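Local coordinates for uncharacterized protein (Bacteroides eggerthii, PDB 4L3R) that is of unknown function, a member of the DUF4847 family of the calycin clan whose strongly curved antiparallel sheet carries a helix packed against it, at residues Leu55-Ala60 with His126-Tyr131; Lys109-Gly114 with Lys139-Thr144. All blocks are in the same frame, centred on the assembly; numbering follows the deposited sequence.

How the interactions relate
Along the chain the segments run 55-60, 109-114, 126-131 and 139-144, so the two contacts cross rather than nest. Residues 55-60 lie on the strand 54-61. The chain then makes three more strands and the helix 106-116, which holds the first half of interaction 2. After the strand 118-123 the chain returns in 126-131 and closes the long loop of interaction 1. The next strand, 137-144, closes interaction 2 with the helix. Strands 127-134 and 137-144 are antiparallel neighbours, probably hydrogen-bonded between Leu128 O and Phe143 N and between Leu130 O and Met141 N. Interaction 1 joins strands separated in the sheet by 15-22 and 137-144; interaction 2 ties the helix to it.

Interaction 1 of 2, residues Leu55-Ala60 with His126-Tyr131; sequences LNFNCA and HNLTLY
Leu55 and Phe57 face Leu128 and Leu130 across the interior of the curved sheet. All four residues are buried, and their CB atoms point toward the opposite strand. The backbones stay far apart: Leu55 CA and Leu128 CA, the nearest pair, are 10.3 Å apart. The contact is therefore made by side-chain ends alone, without a hydrogen bond. The packed part is a small apolar group, in which Leu55 CD2 meets two leucines. It meets Leu130 CD1 at 3.8 Å, and these two leucines approach tip to tip. The same methyl lies 4.1 Å from Leu128 CD2, but here the two side chains cross at about a right angle. Leu128 CD2 also touches Phe57 CE1 at 3.8 Å, coming obliquely to the ring. Leu128 has CG anti to the backbone N (chi1 178°); with chi2 at 66° its CD2 faces both Leu55 CD2 and Phe57 CE1. Around this group, Trp15 touches both Leu55 and Leu128, and Phe143 touches both Leu55 and Leu130.

The alternate residues belong to the other side of the strands. Asn56 and Thr129 are partly exposed, Asn127 is exposed, and none of them reaches across. Asn56 ND2 bonds instead to Thr14 OG1. Farther along the first strand the two segments diverge. There Cys59 forms a disulfide with Cys59 of the second subunit.

The strand segments run nearly perpendicular, at 97°, with axes 11.4 Å apart at closest approach. Apolar residues meeting across nearly orthogonal strands in this way fit the interior of a strongly curved antiparallel sheet, consistent with the calycin clan.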
loop_
_atom_site.group_PDB
_atom_site.type_symbol
_atom_site.label_atom_id
_atom_site.label_comp_id
_atom_site.label_asym_id
_atom_site.label_seq_id
_atom_site.Cartn_x
_atom_site.Cartn_y
_atom_site.Cartn_z
ATOM N N LEU B 55 15.157 6.012 1.397
ATOM C CA LEU B 55 14.230 5.243 2.228
ATOM C C LEU B 55 12.886 5.184 1.505
ATOM O O LEU B 55 12.426 6.196 0.977
ATOM C CB LEU B 55 14.123 5.899 3.620
ATOM C CG LEU B 55 13.037 5.396 4.586
ATOM C CD1 LEU B 55 13.369 4.004 5.105
ATOM C CD2 LEU B 55 12.910 6.336 5.769
ATOM N N ASN B 56 12.295 3.991 1.418
ATOM C CA ASN B 56 11.031 3.792 0.720
ATOM C C ASN B 56 10.077 2.961 1.552
ATOM O O ASN B 56 10.446 1.889 2.031
ATOM C CB ASN B 56 11.272 3.078 -0.618
ATOM C CG ASN B 56 11.857 3.954 -1.684
ATOM O OD1 ASN B 56 13.069 3.976 -1.888
ATOM N ND2 ASN B 56 11.016 4.673 -2.418
ATOM N N PHE B 57 8.852 3.452 1.708
ATOM C CA PHE B 57 7.764 2.742 2.365
ATOM C C PHE B 57 6.936 2.165 1.242
ATOM O O PHE B 57 6.401 2.931 0.444
ATOM C CB PHE B 57 6.962 3.688 3.256
ATOM C CG PHE B 57 7.752 4.138 4.458
ATOM C CD1 PHE B 57 8.646 5.193 4.365
ATOM C CD2 PHE B 57 7.628 3.487 5.671
ATOM C CE1 PHE B 57 9.369 5.613 5.475
ATOM C CE2 PHE B 57 8.348 3.911 6.783
ATOM C CZ PHE B 57 9.211 4.975 6.682
ATOM N N ASN B 58 6.927 0.838 1.088
ATOM C CA ASN B 58 6.197 0.204 -0.015
ATOM C C ASN B 58 5.262 -0.876 0.456
ATOM O O ASN B 58 5.460 -1.460 1.522
ATOM C CB ASN B 58 7.165 -0.430 -1.023
ATOM C CG ASN B 58 8.293 0.451 -1.486
ATOM O OD1 ASN B 58 9.465 0.158 -1.244
ATOM N ND2 ASN B 58 7.968 1.516 -2.208
ATOM N N CYS B 59 4.287 -1.184 -0.408
ATOM C CA CYS B 59 3.343 -2.267 -0.221
ATOM C C CYS B 59 3.759 -3.376 -1.174
ATOM O O CYS B 59 4.049 -3.096 -2.339
ATOM C CB CYS B 59 1.910 -1.803 -0.466
ATOM S SG CYS B 59 1.099 -1.112 1.000
ATOM N N ALA B 60 3.851 -4.613 -0.675
ATOM C CA ALA B 60 4.298 -5.752 -1.471
ATOM C C ALA B 60 3.519 -7.004 -1.133
ATOM O O ALA B 60 3.079 -7.158 0.003
ATOM C CB ALA B 60 5.781 -5.990 -1.218
ATOM N N HIS B 126 6.249 16.583 2.439
ATOM C CA HIS B 126 7.627 16.700 1.956
ATOM C C HIS B 126 8.704 16.381 2.991
ATOM O O HIS B 126 9.843 16.211 2.581
ATOM C CB HIS B 126 7.856 18.119 1.423
ATOM C CG HIS B 126 6.991 18.422 0.239
ATOM N ND1 HIS B 126 7.256 17.877 -1.005
ATOM C CD2 HIS B 126 5.858 19.158 0.159
ATOM C CE1 HIS B 126 6.297 18.313 -1.806
ATOM N NE2 HIS B 126 5.433 19.088 -1.148
ATOM N N ASN B 127 8.387 16.310 4.300
ATOM C CA ASN B 127 9.400 16.049 5.330
ATOM C C ASN B 127 9.037 14.853 6.207
ATOM O O ASN B 127 7.865 14.613 6.478
ATOM C CB ASN B 127 9.601 17.286 6.216
ATOM C CG ASN B 127 9.945 18.532 5.439
ATOM O OD1 ASN B 127 11.110 18.802 5.142
ATOM N ND2 ASN B 127 8.939 19.299 5.045
ATOM N N LEU B 128 10.063 14.105 6.641
ATOM C CA LEU B 128 9.922 12.953 7.534
ATOM C C LEU B 128 11.069 12.967 8.529
ATOM O O LEU B 128 12.226 13.092 8.130
ATOM C CB LEU B 128 9.889 11.626 6.753
ATOM C CG LEU B 128 9.801 10.332 7.587
ATOM C CD1 LEU B 128 8.471 10.242 8.328
ATOM C CD2 LEU B 128 9.983 9.107 6.704
ATOM N N THR B 129 10.743 12.862 9.824
ATOM C CA THR B 129 11.721 12.845 10.904
ATOM C C THR B 129 11.552 11.550 11.669
ATOM O O THR B 129 10.457 11.295 12.168
ATOM C CB THR B 129 11.536 14.066 11.813
ATOM O OG1 THR B 129 11.524 15.245 11.012
ATOM C CG2 THR B 129 12.631 14.178 12.864
ATOM N N LEU B 130 12.618 10.732 11.756
ATOM C CA LEU B 130 12.597 9.469 12.488
ATOM C C LEU B 130 13.460 9.584 13.733
ATOM O O LEU B 130 14.638 9.938 13.638
ATOM C CB LEU B 130 13.099 8.313 11.612
ATOM C CG LEU B 130 12.383 8.108 10.283
ATOM C CD1 LEU B 130 12.983 6.933 9.524
ATOM C CD2 LEU B 130 10.893 7.890 10.479
ATOM N N TYR B 131 12.880 9.270 14.892
ATOM C CA TYR B 131 13.580 9.289 16.167
ATOM C C TYR B 131 14.104 7.901 16.426
ATOM O O TYR B 131 13.337 6.944 16.303
ATOM C CB TYR B 131 12.642 9.731 17.298
ATOM C CG TYR B 131 12.266 11.192 17.225
ATOM C CD1 TYR B 131 11.380 11.659 16.260
ATOM C CD2 TYR B 131 12.791 12.112 18.127
ATOM C CE1 TYR B 131 11.049 13.007 16.175
ATOM C CE2 TYR B 131 12.459 13.463 18.060
ATOM C CZ TYR B 131 11.587 13.907 17.084
ATOM O OH TYR B 131 11.279 15.245 17.026
#

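Interaction 2 of 2, residues Lys109-Gly114 with Lys139-Thr144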
loop_
_atom_site.group_PDB
_atom_site.type_symbol
_atom_site.label_atom_id
_atom_site.label_comp_id
_atom_site.label_asym_id
_atom_site.label_seq_id
_atom_site.Cartn_x
_atom_site.Cartn_y
_atom_site.Cartn_z
ATOM N N LYS B 109 27.151 3.610 7.978
ATOM C CA LYS B 109 27.024 2.739 9.157
ATOM C C LYS B 109 25.975 3.287 10.129
ATOM O O LYS B 109 25.161 2.523 10.652
ATOM C CB LYS B 109 28.369 2.597 9.891
ATOM C CG LYS B 109 29.398 1.718 9.195
ATOM C CD LYS B 109 30.727 1.775 9.962
ATOM C CE LYS B 109 31.788 0.897 9.365
ATOM N NZ LYS B 109 33.050 0.941 10.150
ATOM N N VAL B 110 26.009 4.613 10.371
ATOM C CA VAL B 110 25.069 5.301 11.260
ATOM C C VAL B 110 23.637 5.219 10.684
ATOM O O VAL B 110 22.688 4.986 11.433
ATOM C CB VAL B 110 25.524 6.768 11.498
ATOM C CG1 VAL B 110 24.406 7.618 12.105
ATOM C CG2 VAL B 110 26.761 6.805 12.391
ATOM N N PHE B 111 23.490 5.428 9.371
ATOM C CA PHE B 111 22.194 5.374 8.684
ATOM C C PHE B 111 21.527 3.998 8.838
ATOM O O PHE B 111 20.373 3.926 9.256
ATOM C CB PHE B 111 22.401 5.694 7.192
ATOM C CG PHE B 111 21.166 5.654 6.327
ATOM C CD1 PHE B 111 20.309 6.739 6.266
ATOM C CD2 PHE B 111 20.914 4.571 5.500
ATOM C CE1 PHE B 111 19.209 6.731 5.422
ATOM C CE2 PHE B 111 19.799 4.556 4.662
ATOM C CZ PHE B 111 18.958 5.643 4.620
ATOM N N ILE B 112 22.268 2.919 8.540
ATOM C CA ILE B 112 21.745 1.546 8.606
ATOM C C ILE B 112 21.413 1.151 10.052
ATOM O O ILE B 112 20.328 0.616 10.285
ATOM C CB ILE B 112 22.733 0.537 7.945
ATOM C CG1 ILE B 112 22.842 0.786 6.415
ATOM C CG2 ILE B 112 22.345 -0.926 8.231
ATOM C CD1 ILE B 112 21.620 0.374 5.553
ATOM N N SER B 113 22.324 1.400 11.011
ATOM C CA SER B 113 22.063 1.070 12.424
ATOM C C SER B 113 20.886 1.848 12.990
ATOM O O SER B 113 20.089 1.288 13.736
ATOM C CB SER B 113 23.290 1.344 13.297
ATOM O OG SER B 113 24.259 0.326 13.129
ATOM N N GLY B 114 20.826 3.135 12.674
ATOM C CA GLY B 114 19.780 4.021 13.157
ATOM C C GLY B 114 18.391 3.629 12.706
ATOM O O GLY B 114 17.441 3.762 13.480
ATOM N N LYS B 139 18.567 10.302 18.927
ATOM C CA LYS B 139 18.962 11.102 17.768
ATOM C C LYS B 139 17.831 11.115 16.761
ATOM O O LYS B 139 16.837 10.414 16.942
ATOM C CB LYS B 139 20.264 10.548 17.149
ATOM C CG LYS B 139 21.527 11.195 17.733
ATOM C CD LYS B 139 22.521 10.187 18.252
ATOM C CE LYS B 139 23.758 10.878 18.776
ATOM N NZ LYS B 139 24.652 9.938 19.493
ATOM N N VAL B 140 17.957 11.947 15.724
ATOM C CA VAL B 140 16.934 12.048 14.693
ATOM C C VAL B 140 17.554 11.993 13.317
ATOM O O VAL B 140 18.591 12.610 13.083
ATOM C CB VAL B 140 16.048 13.314 14.828
ATOM C CG1 VAL B 140 15.201 13.248 16.086
ATOM C CG2 VAL B 140 16.870 14.605 14.794
HETATM N N MSE B 141 16.890 11.268 12.398
HETATM C CA MSE B 141 17.241 11.206 10.987
HETATM C C MSE B 141 16.188 11.987 10.241
HETATM O O MSE B 141 15.016 11.637 10.339
HETATM C CB MSE B 141 17.249 9.767 10.472
HETATM C CG MSE B 141 18.485 8.976 10.780
HETATM SE SE MSE B 141 18.296 7.209 9.980
HETATM C CE MSE B 141 17.169 6.493 11.323
ATOM N N GLY B 142 16.577 13.033 9.526
ATOM C CA GLY B 142 15.643 13.841 8.754
ATOM C C GLY B 142 15.682 13.438 7.296
ATOM O O GLY B 142 16.751 13.128 6.773
ATOM N N PHE B 143 14.514 13.429 6.636
ATOM C CA PHE B 143 14.400 13.091 5.220
ATOM C C PHE B 143 13.545 14.108 4.477
ATOM O O PHE B 143 12.713 14.779 5.089
ATOM C CB PHE B 143 13.775 11.705 5.029
ATOM C CG PHE B 143 14.537 10.547 5.622
ATOM C CD1 PHE B 143 14.437 10.248 6.972
ATOM C CD2 PHE B 143 15.320 9.730 4.823
ATOM C CE1 PHE B 143 15.161 9.190 7.525
ATOM C CE2 PHE B 143 16.037 8.674 5.374
ATOM C CZ PHE B 143 15.969 8.421 6.726
ATOM N N THR B 144 13.727 14.184 3.151
ATOM C CA THR B 144 12.934 15.036 2.262
ATOM C C THR B 144 12.434 14.202 1.075
ATOM O O THR B 144 13.110 13.263 0.651
ATOM C CB THR B 144 13.739 16.252 1.793
ATOM O OG1 THR B 144 14.936 15.807 1.150
ATOM C CG2 THR B 144 14.086 17.191 2.938
#
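A Met-aromatic contact lies at the centre of this helix-on-sheet packing, between helix 106-116 and strand 137-144. Met141 is present as selenomethionine. Its SE sits 5.1 Å from the centroid of the Phe111 ring, in an oblique position 45° off the ring normal. SE is also 4.0 Å from Phe111 O, so it lies near both the ring and the backbone of that residue. The side chain then bends at chi3 (-79°) and sends CE to the backbone of Gly114, 3.4 Å from its C. Gly114 has no side chain at this tight spot, and the terminal methyl lies directly against the helix. Phe111 meets a second aromatic group at its CE1, which is 3.7 Å from Phe143 CE2. Each of these atoms lies at the edge of the other ring, near its plane, so the two rings touch at their edges and do not stack.

The helix segment crosses the strand at 103°. Strand 127-134 flanks the contact, with Leu130 touching Phe143 and Phe132 touching Met141. Strand 15-22, the other neighbour in the sheet, brings Leu17 to Phe111 and Trp15 to Phe143. Phe53 packs edge-to-face with Phe111.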